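Local coordinates for protein alternansucrase (Leuconostoc mesenteroides, PDB 6HVG) that is a large multidomain member of glycoside hydrolase family 70, combining a TIM-barrel core with repeats related to choline-binding modules, at residues 1066-1071 and 1142-1147; 601-606 and 1136-1141; 455-460 and 482-487. One frame throughout, in Å; residues are numbered along the deposited sequence.

Contacts 1 and 2 lie side by side in the helical layer of the TIM barrel, with centres about 12 Å apart, and share helix 1135-1147: residues 1142-1147 meet helix 1063-1075, and 1136-1141 meet helix 603-608. Their segments alternate along the chain. Helix 603-608 lies more than 500 residues before helix 1135-1147, so contact 2 bridges helices beside strands 617-620 and 1151-1156, neighbours in the sheet though far apart in sequence. Contact 3 is far away, its centre about 60 Å from contact 2 and 66 Å from contact 1. It closes before the others open and belongs to a separate helical region built from helices 447-462 and 474-495.

Contact 1. Residues 1066-1071 and 1142-1147; sequences VIATKA and IEALHK
Helices 1063-1075 and 1135-1147 run almost parallel here, their segment axes 12° apart and 8.4 Å from each other at closest approach, with the CA atoms of Ala1068 and Ala1144 separated by 5.3 Å. So near an approach suits alanine, and three alanines form the centre of the contact. Ala1144 points its methyl at the partner helix, where it lies against backbone as much as side chain: CB is 3.8 Å from Ala1068 CA, and the Ala1068 and Ala1071 methyls, one turn apart, both border it. Ala1071 answers from the other helix. Its CB, also directed across the contact, rests 3.6 Å from Ala1144 O, a carbonyl oxygen that accepts a hydrogen bond from Asn1148 ND2 just beyond the segment.

Larger side chains meet beside the alanines. The CG2 branch of Ile1067 touches CD2 of Leu1145 at 4.2 Å, the two side chains passing at a slant. Leu1145 leaves its helix at an angle to the interface, yet with CG on the far side from its carbonyl carbon (chi1 -66°) its branched end swings nearer to Ile1067. The side chains that meet are all apolar.

In the order of the barrel, helix 1063-1075 follows strand 1045-1047 and helix 1135-1147 follows strand 1081-1083, so these are neighbouring helices of the outer layer. Ile1067 and Leu1145 both reach inward to Phe1082 on strand 1081-1083, which ties the helix pair to the parallel sheet beneath. Away from this pairing, His1146 hydrogen-bonds through ND1 to Asn612 O and through NE2 to Asp616 OD2, linking helix 1135-1147 to the loop leading into strand 617-620.

Contact 2. Residues 601-606 and 1136-1141; sequences MNFGSI and QDLRNA
Phe603 reaches across to helix 1135-1147 and brings the CD2 and CE2 atoms of its ring against two successive residues, Leu1138 and Arg1139. With CG anti to the backbone N (chi1 -178°), the ring extends away from its own helix, and CE2 comes within 3.7 Å of Leu1138 CD2 and 3.9 Å of Arg1139 CG. Leu1138 meets it at a slant, whereas the arginine chain crosses it at about a right angle.

The closest contacts of Arg1139 come from its aliphatic part; the guanidinium plane, 41° from the ring plane, lies obliquely near Phe603 CE2. Its CD packs 4.0 Å from Gly604 CA. The chain then bends at chi3 (-63°) and carries the guanidinium back over its own helix, one face above Gln1136 CA. There NH1 forms a salt bridge with Asp1135 OD2, while NH2 makes a weak bond to Gln1136 OE1. The same Gln1136 amide donates from NE2 to Asn1140 OD1 (3.1 Å), reaching that oxygen from above its carbonyl plane, so the glutamine links the arginine to the next turn.

Tyr599, on helix 587-601, packs its ring steeply against Phe603, and Leu1138 also touches Asn1064 of helix 1063-1075. Helix 603-608 leads toward strand 617-620 and helix 1135-1147 toward strand 1151-1156, which are adjacent in the parallel sheet.

Contact 3. Residues 455-460 and 482-487; sequences NFMSSK and FVIQTA
Ile484 lays its two apolar branches over neighbouring residues of helix 447-462, CG2 against Met457 and CD1 against Ser458. The contact joins two consecutive helices, 447-462 and 474-495, whose long connection (463-473) lets them run in roughly the same direction side by side. The pair probably belongs to domain IV of the family 70 architecture, outside the barrel domain.

Ile484 is the one residue of 482-487 that touches 455-460. CG2 lies anti to its backbone N and touches Met457 CB at 3.9 Å, near the start of the methionine side chain. The other branch is turned at chi2 (-72°) so that CD1 approaches the opposite backbone, 4.0 Å from both Ser458 OG and Ser458 N. The serine is a small neighbour for this methyl, and its hydroxyl is engaged with Ile464 O in the loop that follows the helix. Thus a buried polar atom has its partner within the same helix-loop unit, while the isoleucine packs beside it.

Met457 starts toward helix 474-495 but does not continue there. Bends at chi2 and chi3 carry its sulfur and methyl away from Ile484, and CE ends in plane at the edge of the Phe456 ring. That ring in turn meets Phe508 on helix 499-511, a third helix in the group. Tyr453 and Leu462 of helix 447-462 also touch Ile484, and Ala487 touches Leu462 one turn on.

Helix 447-462 widens into a pi-type turn at 458-460. Asn455 O, one turn earlier, receives both Ser459 N at 3.2 Å and Ser459 OG at 2.9 Å, the two approaching from opposite faces of its carbonyl plane.

Contact 1. Residues 1066-1071 and 1142-1147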
loop_
_atom_site.group_PDB
_atom_site.type_symbol
_atom_site.label_atom_id
_atom_site.label_comp_id
_atom_site.label_asym_id
_atom_site.label_seq_id
_atom_site.Cartn_x
_atom_site.Cartn_y
_atom_site.Cartn_z
ATOM N N VAL A 1066 22.736 0.190 -24.861
ATOM C CA VAL A 1066 21.770 0.688 -25.851
ATOM C C VAL A 1066 21.680 2.221 -25.847
ATOM O O VAL A 1066 21.660 2.823 -26.904
ATOM C CB VAL A 1066 20.372 0.051 -25.669
ATOM C CG1 VAL A 1066 19.344 0.692 -26.579
ATOM C CG2 VAL A 1066 20.442 -1.440 -25.968
ATOM N N ILE A 1067 21.651 2.850 -24.675
ATOM C CA ILE A 1067 21.563 4.313 -24.597
ATOM C C ILE A 1067 22.750 4.953 -25.319
ATOM O O ILE A 1067 22.569 5.940 -26.033
ATOM C CB ILE A 1067 21.445 4.820 -23.134
ATOM C CG1 ILE A 1067 20.082 4.448 -22.542
ATOM C CG2 ILE A 1067 21.595 6.336 -23.040
ATOM C CD1 ILE A 1067 20.018 4.517 -21.026
ATOM N N ALA A 1068 23.945 4.379 -25.170
ATOM C CA ALA A 1068 25.129 4.887 -25.854
ATOM C C ALA A 1068 25.007 4.812 -27.384
ATOM O O ALA A 1068 25.269 5.806 -28.063
ATOM C CB ALA A 1068 26.373 4.156 -25.386
ATOM N N THR A 1069 24.600 3.669 -27.926
ATOM C CA THR A 1069 24.436 3.563 -29.378
ATOM C C THR A 1069 23.327 4.505 -29.889
ATOM O O THR A 1069 23.449 5.054 -30.976
ATOM C CB THR A 1069 24.182 2.109 -29.867
ATOM O OG1 THR A 1069 22.880 1.675 -29.463
ATOM C CG2 THR A 1069 25.234 1.131 -29.316
ATOM N N LYS A 1070 22.283 4.719 -29.089
ATOM C CA LYS A 1070 21.086 5.483 -29.509
ATOM C C LYS A 1070 21.009 6.972 -29.066
ATOM O O LYS A 1070 19.999 7.632 -29.302
ATOM C CB LYS A 1070 19.821 4.761 -29.009
ATOM C CG LYS A 1070 19.080 3.938 -30.046
ATOM C CD LYS A 1070 19.724 2.599 -30.342
ATOM C CE LYS A 1070 18.818 1.775 -31.263
ATOM N NZ LYS A 1070 18.489 2.474 -32.561
ATOM N N ALA A 1071 22.054 7.503 -28.448
ATOM C CA ALA A 1071 22.040 8.889 -27.972
ATOM C C ALA A 1071 21.557 9.888 -29.027
ATOM O O ALA A 1071 20.717 10.719 -28.747
ATOM C CB ALA A 1071 23.424 9.284 -27.473
ATOM N N ILE A 1142 26.743 7.917 -20.110
ATOM C CA ILE A 1142 26.719 9.310 -19.695
ATOM C C ILE A 1142 27.547 10.176 -20.648
ATOM O O ILE A 1142 27.113 11.260 -21.039
ATOM C CB ILE A 1142 27.209 9.456 -18.226
ATOM C CG1 ILE A 1142 26.118 8.980 -17.281
ATOM C CG2 ILE A 1142 27.572 10.896 -17.881
ATOM C CD1 ILE A 1142 26.567 8.822 -15.840
ATOM N N GLU A 1143 28.737 9.704 -21.013
ATOM C CA GLU A 1143 29.592 10.421 -21.968
ATOM C C GLU A 1143 28.869 10.610 -23.312
ATOM O O GLU A 1143 28.827 11.721 -23.841
ATOM C CB GLU A 1143 30.907 9.667 -22.184
ATOM C CG GLU A 1143 31.969 10.442 -22.943
ATOM C CD GLU A 1143 33.299 9.712 -22.996
ATOM O OE1 GLU A 1143 33.285 8.464 -23.112
ATOM O OE2 GLU A 1143 34.354 10.395 -22.944
ATOM N N ALA A 1144 28.286 9.525 -23.824
ATOM C CA ALA A 1144 27.547 9.542 -25.059
ATOM C C ALA A 1144 26.445 10.594 -25.042
ATOM O O ALA A 1144 26.142 11.214 -26.079
ATOM C CB ALA A 1144 26.967 8.167 -25.355
ATOM N N LEU A 1145 25.817 10.795 -23.888
ATOM C CA LEU A 1145 24.772 11.816 -23.786
ATOM C C LEU A 1145 25.377 13.209 -23.823
ATOM O O LEU A 1145 24.783 14.099 -24.389
ATOM C CB LEU A 1145 23.937 11.617 -22.530
ATOM C CG LEU A 1145 23.095 10.346 -22.502
ATOM C CD1 LEU A 1145 22.682 9.999 -21.086
ATOM C CD2 LEU A 1145 21.875 10.483 -23.407
ATOM N N HIS A 1146 26.564 13.392 -23.249
ATOM C CA HIS A 1146 27.263 14.678 -23.341
ATOM C C HIS A 1146 27.782 14.971 -24.755
ATOM O O HIS A 1146 27.649 16.084 -25.237
ATOM C CB HIS A 1146 28.414 14.745 -22.335
ATOM C CG HIS A 1146 27.963 14.713 -20.907
ATOM N ND1 HIS A 1146 28.759 14.239 -19.888
ATOM C CD2 HIS A 1146 26.788 15.073 -20.336
ATOM C CE1 HIS A 1146 28.101 14.336 -18.747
ATOM N NE2 HIS A 1146 26.902 14.833 -18.993
ATOM N N LYS A 1147 28.353 13.975 -25.414
ATOM C CA LYS A 1147 28.694 14.089 -26.832
ATOM C C LYS A 1147 27.483 14.512 -27.707
ATOM O O LYS A 1147 27.673 15.135 -28.748
ATOM C CB LYS A 1147 29.304 12.777 -27.353
ATOM C CG LYS A 1147 30.783 12.590 -27.025
ATOM C CD LYS A 1147 31.651 13.149 -28.165
ATOM C CE LYS A 1147 33.162 13.011 -27.935
ATOM N NZ LYS A 1147 33.727 14.110 -27.102
#

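Contact 2. Residues 601-606 and 1136-1141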
loop_
_atom_site.group_PDB
_atom_site.type_symbol
_atom_site.label_atom_id
_atom_site.label_comp_id
_atom_site.label_asym_id
_atom_site.label_seq_id
_atom_site.Cartn_x
_atom_site.Cartn_y
_atom_site.Cartn_z
ATOM N N MET A 601 27.556 13.160 -8.579
ATOM C CA MET A 601 27.846 14.297 -9.465
ATOM C C MET A 601 29.295 14.316 -9.943
ATOM O O MET A 601 29.621 15.041 -10.872
ATOM C CB MET A 601 27.535 15.624 -8.777
ATOM C CG MET A 601 26.086 15.823 -8.355
ATOM S SD MET A 601 24.925 15.825 -9.728
ATOM C CE MET A 601 24.388 14.121 -9.595
ATOM N N ASN A 602 30.151 13.518 -9.314
ATOM C CA ASN A 602 31.507 13.287 -9.811
ATOM C C ASN A 602 31.778 11.809 -10.085
ATOM O O ASN A 602 32.909 11.354 -9.912
ATOM C CB ASN A 602 32.510 13.835 -8.790
ATOM C CG ASN A 602 32.408 15.333 -8.637
ATOM O OD1 ASN A 602 33.074 16.092 -9.352
ATOM N ND2 ASN A 602 31.551 15.771 -7.725
ATOM N N PHE A 603 30.744 11.054 -10.463
ATOM C CA PHE A 603 30.896 9.605 -10.570
ATOM C C PHE A 603 32.028 9.254 -11.489
ATOM O O PHE A 603 32.908 8.477 -11.127
ATOM C CB PHE A 603 29.614 8.926 -11.026
ATOM C CG PHE A 603 29.715 7.426 -11.092
ATOM C CD1 PHE A 603 29.916 6.692 -9.940
ATOM C CD2 PHE A 603 29.595 6.746 -12.296
ATOM C CE1 PHE A 603 30.014 5.301 -9.992
ATOM C CE2 PHE A 603 29.687 5.364 -12.351
ATOM C CZ PHE A 603 29.899 4.638 -11.200
ATOM N N GLY A 604 32.033 9.862 -12.667
ATOM C CA GLY A 604 33.059 9.611 -13.685
ATOM C C GLY A 604 34.484 9.967 -13.285
ATOM O O GLY A 604 35.405 9.212 -13.553
ATOM N N SER A 605 34.661 11.126 -12.654
ATOM C CA SER A 605 35.972 11.578 -12.186
ATOM C C SER A 605 36.582 10.610 -11.172
ATOM O O SER A 605 37.769 10.291 -11.244
ATOM C CB SER A 605 35.869 12.964 -11.549
ATOM O OG SER A 605 35.277 13.906 -12.427
ATOM N N ILE A 606 35.753 10.146 -10.240
ATOM C CA ILE A 606 36.190 9.305 -9.132
ATOM C C ILE A 606 36.437 7.862 -9.547
ATOM O O ILE A 606 37.441 7.276 -9.171
ATOM C CB ILE A 606 35.144 9.341 -8.009
ATOM C CG1 ILE A 606 35.105 10.742 -7.400
ATOM C CG2 ILE A 606 35.444 8.306 -6.939
ATOM C CD1 ILE A 606 33.816 11.072 -6.689
ATOM N N GLN A 1136 31.324 0.710 -16.163
ATOM C CA GLN A 1136 31.836 1.270 -17.423
ATOM C C GLN A 1136 30.689 1.550 -18.399
ATOM O O GLN A 1136 30.680 2.587 -19.056
ATOM C CB GLN A 1136 32.874 0.355 -18.073
ATOM C CG GLN A 1136 33.647 1.007 -19.218
ATOM C CD GLN A 1136 34.596 2.105 -18.738
ATOM O OE1 GLN A 1136 35.556 1.826 -18.011
ATOM N NE2 GLN A 1136 34.333 3.357 -19.143
ATOM N N ASP A 1137 29.708 0.647 -18.469
ATOM C CA ASP A 1137 28.562 0.867 -19.346
ATOM C C ASP A 1137 27.856 2.181 -19.010
ATOM O O ASP A 1137 27.403 2.895 -19.911
ATOM C CB ASP A 1137 27.566 -0.290 -19.261
ATOM C CG ASP A 1137 28.084 -1.565 -19.886
ATOM O OD1 ASP A 1137 28.848 -1.491 -20.871
ATOM O OD2 ASP A 1137 27.697 -2.653 -19.406
ATOM N N LEU A 1138 27.776 2.491 -17.716
ATOM C CA LEU A 1138 27.137 3.719 -17.243
ATOM C C LEU A 1138 27.957 4.960 -17.622
ATOM O O LEU A 1138 27.415 5.944 -18.125
ATOM C CB LEU A 1138 26.929 3.655 -15.728
ATOM C CG LEU A 1138 26.395 4.909 -15.033
ATOM C CD1 LEU A 1138 25.066 5.379 -15.604
ATOM C CD2 LEU A 1138 26.270 4.628 -13.548
ATOM N N ARG A 1139 29.261 4.905 -17.379
ATOM C CA ARG A 1139 30.140 6.009 -17.748
ATOM C C ARG A 1139 30.123 6.251 -19.263
ATOM O O ARG A 1139 30.148 7.392 -19.705
ATOM C CB ARG A 1139 31.562 5.767 -17.230
ATOM C CG ARG A 1139 31.674 5.875 -15.706
ATOM C CD ARG A 1139 33.118 5.973 -15.232
ATOM N NE ARG A 1139 33.868 4.760 -15.569
ATOM C CZ ARG A 1139 33.903 3.648 -14.840
ATOM N NH1 ARG A 1139 33.249 3.553 -13.695
ATOM N NH2 ARG A 1139 34.594 2.615 -15.266
ATOM N N ASN A 1140 30.053 5.186 -20.051
ATOM C CA ASN A 1140 29.949 5.316 -21.505
ATOM C C ASN A 1140 28.602 5.909 -21.915
ATOM O O ASN A 1140 28.514 6.713 -22.837
ATOM C CB ASN A 1140 30.154 3.956 -22.218
ATOM C CG ASN A 1140 31.571 3.420 -22.080
ATOM O OD1 ASN A 1140 32.468 4.093 -21.557
ATOM N ND2 ASN A 1140 31.768 2.188 -22.511
ATOM N N ALA A 1141 27.546 5.491 -21.233
ATOM C CA ALA A 1141 26.217 6.006 -21.510
ATOM C C ALA A 1141 26.152 7.500 -21.217
ATOM O O ALA A 1141 25.561 8.255 -21.974
ATOM C CB ALA A 1141 25.191 5.259 -20.680
#

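Contact 3. Residues 455-460 and 482-487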
loop_
_atom_site.group_PDB
_atom_site.type_symbol
_atom_site.label_atom_id
_atom_site.label_comp_id
_atom_site.label_asym_id
_atom_site.label_seq_id
_atom_site.Cartn_x
_atom_site.Cartn_y
_atom_site.Cartn_z
ATOM N N ASN A 455 4.325 -31.186 22.342
ATOM C CA ASN A 455 3.401 -31.729 21.350
ATOM C C ASN A 455 3.973 -31.678 19.918
ATOM O O ASN A 455 3.800 -32.615 19.151
ATOM C CB ASN A 455 2.073 -30.988 21.381
ATOM C CG ASN A 455 1.313 -31.218 22.650
ATOM O OD1 ASN A 455 1.655 -32.082 23.447
ATOM N ND2 ASN A 455 0.268 -30.453 22.849
ATOM N N PHE A 456 4.644 -30.588 19.559
ATOM C CA PHE A 456 5.228 -30.447 18.230
ATOM C C PHE A 456 6.357 -31.467 17.972
ATOM O O PHE A 456 6.369 -32.130 16.938
ATOM C CB PHE A 456 5.739 -29.026 18.043
ATOM C CG PHE A 456 6.315 -28.749 16.689
ATOM C CD1 PHE A 456 5.494 -28.370 15.647
ATOM C CD2 PHE A 456 7.686 -28.789 16.477
ATOM C CE1 PHE A 456 6.023 -28.071 14.402
ATOM C CE2 PHE A 456 8.223 -28.513 15.232
ATOM C CZ PHE A 456 7.381 -28.173 14.193
ATOM N N MET A 457 7.298 -31.586 18.903
ATOM C CA MET A 457 8.419 -32.519 18.753
ATOM C C MET A 457 7.957 -33.970 18.763
ATOM O O MET A 457 8.486 -34.787 18.007
ATOM C CB MET A 457 9.450 -32.328 19.855
ATOM C CG MET A 457 10.143 -30.977 19.825
ATOM S SD MET A 457 11.416 -30.801 18.568
ATOM C CE MET A 457 10.645 -29.597 17.523
ATOM N N SER A 458 6.970 -34.275 19.609
ATOM C CA SER A 458 6.291 -35.570 19.608
ATOM C C SER A 458 5.762 -35.996 18.236
ATOM O O SER A 458 5.920 -37.156 17.838
ATOM C CB SER A 458 5.089 -35.524 20.555
ATOM O OG SER A 458 5.456 -35.868 21.857
ATOM N N SER A 459 5.106 -35.073 17.540
ATOM C CA SER A 459 4.499 -35.347 16.248
ATOM C C SER A 459 5.522 -35.678 15.195
ATOM O O SER A 459 5.142 -36.145 14.121
ATOM C CB SER A 459 3.725 -34.142 15.763
ATOM O OG SER A 459 2.755 -33.824 16.718
ATOM N N LYS A 460 6.796 -35.400 15.478
ATOM C CA LYS A 460 7.853 -35.637 14.532
ATOM C C LYS A 460 8.644 -36.886 14.805
ATOM O O LYS A 460 9.737 -37.056 14.267
ATOM C CB LYS A 460 8.768 -34.415 14.464
ATOM C CG LYS A 460 8.107 -33.207 13.818
ATOM C CD LYS A 460 9.159 -32.255 13.241
ATOM C CE LYS A 460 8.558 -31.051 12.498
ATOM N NZ LYS A 460 9.517 -30.307 11.613
ATOM N N PHE A 482 12.369 -34.384 28.973
ATOM C CA PHE A 482 13.560 -35.225 29.045
ATOM C C PHE A 482 13.472 -36.467 28.163
ATOM O O PHE A 482 14.461 -36.818 27.532
ATOM C CB PHE A 482 13.883 -35.609 30.482
ATOM C CG PHE A 482 15.211 -36.291 30.630
ATOM C CD1 PHE A 482 16.401 -35.582 30.465
ATOM C CD2 PHE A 482 15.280 -37.658 30.918
ATOM C CE1 PHE A 482 17.634 -36.221 30.598
ATOM C CE2 PHE A 482 16.503 -38.300 31.047
ATOM C CZ PHE A 482 17.680 -37.581 30.884
ATOM N N VAL A 483 12.297 -37.092 28.066
ATOM C CA VAL A 483 12.146 -38.211 27.126
ATOM C C VAL A 483 12.309 -37.707 25.684
ATOM O O VAL A 483 12.837 -38.423 24.847
ATOM C CB VAL A 483 10.837 -39.041 27.291
ATOM C CG1 VAL A 483 10.677 -39.487 28.718
ATOM C CG2 VAL A 483 9.612 -38.278 26.860
ATOM N N ILE A 484 11.895 -36.472 25.403
ATOM C CA ILE A 484 12.165 -35.836 24.107
ATOM C C ILE A 484 13.649 -35.536 23.936
ATOM O O ILE A 484 14.189 -35.715 22.843
ATOM C CB ILE A 484 11.365 -34.523 23.913
ATOM C CG1 ILE A 484 9.853 -34.797 23.878
ATOM C CG2 ILE A 484 11.779 -33.802 22.635
ATOM C CD1 ILE A 484 9.363 -35.491 22.622
ATOM N N GLN A 485 14.317 -35.097 25.004
ATOM C CA GLN A 485 15.760 -34.840 24.923
ATOM C C GLN A 485 16.513 -36.113 24.562
ATOM O O GLN A 485 17.382 -36.100 23.695
ATOM C CB GLN A 485 16.317 -34.250 26.230
ATOM C CG GLN A 485 17.842 -34.111 26.226
ATOM C CD GLN A 485 18.390 -33.327 27.404
ATOM O OE1 GLN A 485 17.636 -32.811 28.224
ATOM N NE2 GLN A 485 19.717 -33.238 27.490
ATOM N N THR A 486 16.172 -37.207 25.236
ATOM C CA THR A 486 16.775 -38.498 24.972
ATOM C C THR A 486 16.569 -38.830 23.474
ATOM O O THR A 486 17.522 -39.064 22.733
ATOM C CB THR A 486 16.193 -39.578 25.925
ATOM O OG1 THR A 486 16.681 -39.342 27.252
ATOM C CG2 THR A 486 16.574 -40.999 25.482
ATOM N N ALA A 487 15.327 -38.786 23.023
ATOM C CA ALA A 487 15.009 -39.082 21.628
ATOM C C ALA A 487 15.783 -38.207 20.669
ATOM O O ALA A 487 16.168 -38.661 19.599
ATOM C CB ALA A 487 13.515 -38.937 21.385
#